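Local coordinates for protein type III secretion T3S chaperone (Chlamydia trachomatis, PDB 3K29) that probably serves as a YscO-like coiled-coil chaperone of the type III secretion apparatus and can self-associate, at residues L115-R118 with R119-E123. Sequence-based numbering, arbitrary orientation.
Sequences LTKR and RKEEE
The edge of the Arg-118 guanidinium meets the carboxylate of Glu-121, side-on, while the guanidinium of Arg-119 carries the isobutyl end of Leu-115 over one face. In the first pair Arg-118 NE reaches Glu-121 OE1 at 2.8 Å, almost straight at 177° and in the guanidinium plane, and Arg-118 NH2 takes Glu-121 OE2 at 3.0 Å. Both oxygens are met on their syn sides. The two planes are turned 28° apart, and the donors lie somewhat out of the carboxylate plane; this two-point grip limits rotation of both groups. Bends at chi2 and chi3 fold the arginine round to lie alongside the glutamate, both chains pointing the same way.

Leu-115 CG sits 3.6 Å above the guanidinium plane of Arg-119, offset toward its rim, and Leu-115 CD2 comes within 3.4 Å of Arg-119 NH2. With CG anti to the backbone N (chi1 179°), the leucine brings its methyls to that face. These pairs, spaced i to i+3 and i to i+4, lie on helix 70-160, which packs against helix 8-66 in the long antiparallel helical hairpin of this YscO-like protein. Arg-119 NH1 bridges to Glu-22 of the partner helix, and NH1 of Arg-118 has a second carboxylate in Glu-114.

Regular i to i+4 backbone hydrogen bonds link the two segments, from Arg-119 N to Leu-115 O at 3.1 Å through to Glu-122 N to Arg-118 O at 2.9 Å, and Arg-119 N also makes a weak second bond to Thr-116 O.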
ATOM      1  N   LEU A 115       4.152   6.201   0.133  1.00 26.33           N
ATOM      2  CA  LEU A 115       4.684   6.174   1.496  1.00 26.26           C
ATOM      3  C   LEU A 115       6.207   6.345   1.567  1.00 25.86           C
ATOM      4  O   LEU A 115       6.704   7.074   2.431  1.00 25.26           O
ATOM      5  CB  LEU A 115       4.253   4.904   2.247  1.00 26.00           C
ATOM      6  CG  LEU A 115       4.740   4.665   3.701  1.00 25.09           C
ATOM      7  CD1 LEU A 115       4.468   5.829   4.619  1.00 20.04           C
ATOM      8  CD2 LEU A 115       4.139   3.357   4.322  1.00 23.94           C
ATOM      9  N   THR A 116       6.939   5.661   0.679  1.00 25.75           N
ATOM     10  CA  THR A 116       8.397   5.786   0.615  1.00 24.64           C
ATOM     11  C   THR A 116       8.818   7.196   0.239  1.00 24.48           C
ATOM     12  O   THR A 116       9.774   7.716   0.812  1.00 23.75           O
ATOM     13  CB  THR A 116       9.039   4.795  -0.365  1.00 25.27           C
ATOM     14  OG1 THR A 116       8.496   3.499  -0.122  1.00 25.22           O
ATOM     15  CG2 THR A 116      10.585   4.758  -0.198  1.00 24.71           C
ATOM     16  N   LYS A 117       8.114   7.793  -0.732  1.00 24.00           N
ATOM     17  CA  LYS A 117       8.324   9.196  -1.104  1.00 23.80           C
ATOM     18  C   LYS A 117       8.097  10.143   0.074  1.00 23.11           C
ATOM     19  O   LYS A 117       8.901  11.035   0.313  1.00 23.18           O
ATOM     20  CB  LYS A 117       7.452   9.595  -2.300  1.00 23.93           C
ATOM     21  CG  LYS A 117       8.174   9.477  -3.639  1.00 27.12           C
ATOM     22  CD  LYS A 117       7.237   9.607  -4.837  1.00 29.56           C
ATOM     23  CE  LYS A 117       6.830  11.074  -5.094  1.00 34.06           C
ATOM     24  NZ  LYS A 117       5.773  11.203  -6.154  1.00 35.28           N
ATOM     25  N   ARG A 118       7.022   9.933   0.835  1.00 22.66           N
ATOM     26  CA  ARG A 118       6.750  10.787   1.999  1.00 21.58           C
ATOM     27  C   ARG A 118       7.851  10.714   3.031  1.00 22.28           C
ATOM     28  O   ARG A 118       8.198  11.724   3.648  1.00 22.03           O
ATOM     29  CB  ARG A 118       5.379  10.490   2.637  1.00 21.11           C
ATOM     30  CG  ARG A 118       4.215  10.703   1.712  1.00 21.33           C
ATOM     31  CD  ARG A 118       4.061  12.149   1.190  1.00 21.36           C
ATOM     32  NE  ARG A 118       4.830  12.433  -0.038  1.00 22.22           N
ATOM     33  CZ  ARG A 118       4.557  11.956  -1.266  1.00 22.35           C
ATOM     34  NH1 ARG A 118       3.517  11.150  -1.487  1.00 21.97           N
ATOM     35  NH2 ARG A 118       5.333  12.284  -2.293  1.00 20.06           N
ATOM     36  N   ARG A 119       8.388   9.519   3.217  1.00 22.20           N
ATOM     37  CA  ARG A 119       9.379   9.264   4.235  1.00 23.35           C
ATOM     38  C   ARG A 119      10.747   9.846   3.849  1.00 23.75           C
ATOM     39  O   ARG A 119      11.461  10.366   4.698  1.00 23.81           O
ATOM     40  CB  ARG A 119       9.444   7.757   4.525  1.00 23.36           C
ATOM     41  CG  ARG A 119       8.162   7.261   5.197  1.00 25.52           C
ATOM     42  CD  ARG A 119       8.412   6.240   6.283  1.00 29.11           C
ATOM     43  NE  ARG A 119       8.095   4.892   5.834  1.00 30.24           N
ATOM     44  CZ  ARG A 119       7.287   4.030   6.459  1.00 31.71           C
ATOM     45  NH1 ARG A 119       6.684   4.353   7.595  1.00 30.47           N
ATOM     46  NH2 ARG A 119       7.082   2.822   5.935  1.00 32.20           N
ATOM     47  N   LYS A 120      11.095   9.717   2.560  1.00 24.05           N
ATOM     48  CA  LYS A 120      12.266  10.351   1.944  1.00 24.01           C
ATOM     49  C   LYS A 120      12.221  11.874   2.141  1.00 24.03           C
ATOM     50  O   LYS A 120      13.171  12.471   2.655  1.00 23.83           O
ATOM     51  CB  LYS A 120      12.279   9.988   0.462  1.00 23.93           C
ATOM     52  CG  LYS A 120      13.492  10.394  -0.328  1.00 24.63           C
ATOM     53  CD  LYS A 120      13.255   9.964  -1.764  1.00 25.80           C
ATOM     54  CE  LYS A 120      13.702  11.046  -2.746  1.00 28.10           C
ATOM     55  NZ  LYS A 120      15.195  11.077  -2.966  1.00 26.25           N
ATOM     56  N   GLU A 121      11.098  12.485   1.775  1.00 23.75           N
ATOM     57  CA  GLU A 121      10.930  13.936   1.919  1.00 24.24           C
ATOM     58  C   GLU A 121      11.006  14.384   3.379  1.00 24.74           C
ATOM     59  O   GLU A 121      11.686  15.348   3.689  1.00 24.66           O
ATOM     60  CB  GLU A 121       9.604  14.415   1.328  1.00 24.31           C
ATOM     61  CG  GLU A 121       9.482  14.275  -0.181  1.00 23.81           C
ATOM     62  CD  GLU A 121       8.064  13.965  -0.647  1.00 25.23           C
ATOM     63  OE1 GLU A 121       7.085  14.053   0.153  1.00 24.67           O
ATOM     64  OE2 GLU A 121       7.937  13.620  -1.844  1.00 24.47           O
ATOM     65  N   GLU A 122      10.303  13.686   4.262  1.00 25.00           N
ATOM     66  CA  GLU A 122      10.322  14.023   5.675  1.00 25.81           C
ATOM     67  C   GLU A 122      11.761  13.936   6.198  1.00 25.91           C
ATOM     68  O   GLU A 122      12.222  14.803   6.965  1.00 25.08           O
ATOM     69  CB  GLU A 122       9.384  13.089   6.462  1.00 26.16           C
ATOM     70  CG  GLU A 122       9.245  13.426   7.976  1.00 28.50           C
ATOM     71  CD  GLU A 122      10.414  12.949   8.850  1.00 32.71           C
ATOM     72  OE1 GLU A 122      11.055  11.905   8.550  1.00 34.39           O
ATOM     73  OE2 GLU A 122      10.695  13.643   9.863  1.00 37.48           O
ATOM     74  N   GLU A 123      12.474  12.891   5.786  1.00 25.56           N
ATOM     75  CA  GLU A 123      13.837  12.734   6.230  1.00 25.52           C
ATOM     76  C   GLU A 123      14.782  13.818   5.692  1.00 24.80           C
ATOM     77  O   GLU A 123      15.684  14.251   6.400  1.00 25.17           O
ATOM     78  CB  GLU A 123      14.364  11.346   5.887  1.00 26.05           C
ATOM     79  CG  GLU A 123      15.775  11.135   6.380  1.00 29.19           C
ATOM     80  CD  GLU A 123      15.846  10.917   7.895  1.00 32.12           C
ATOM     81  OE1 GLU A 123      16.870  10.374   8.336  1.00 33.69           O
ATOM     82  OE2 GLU A 123      14.889  11.259   8.643  1.00 34.31           O
TER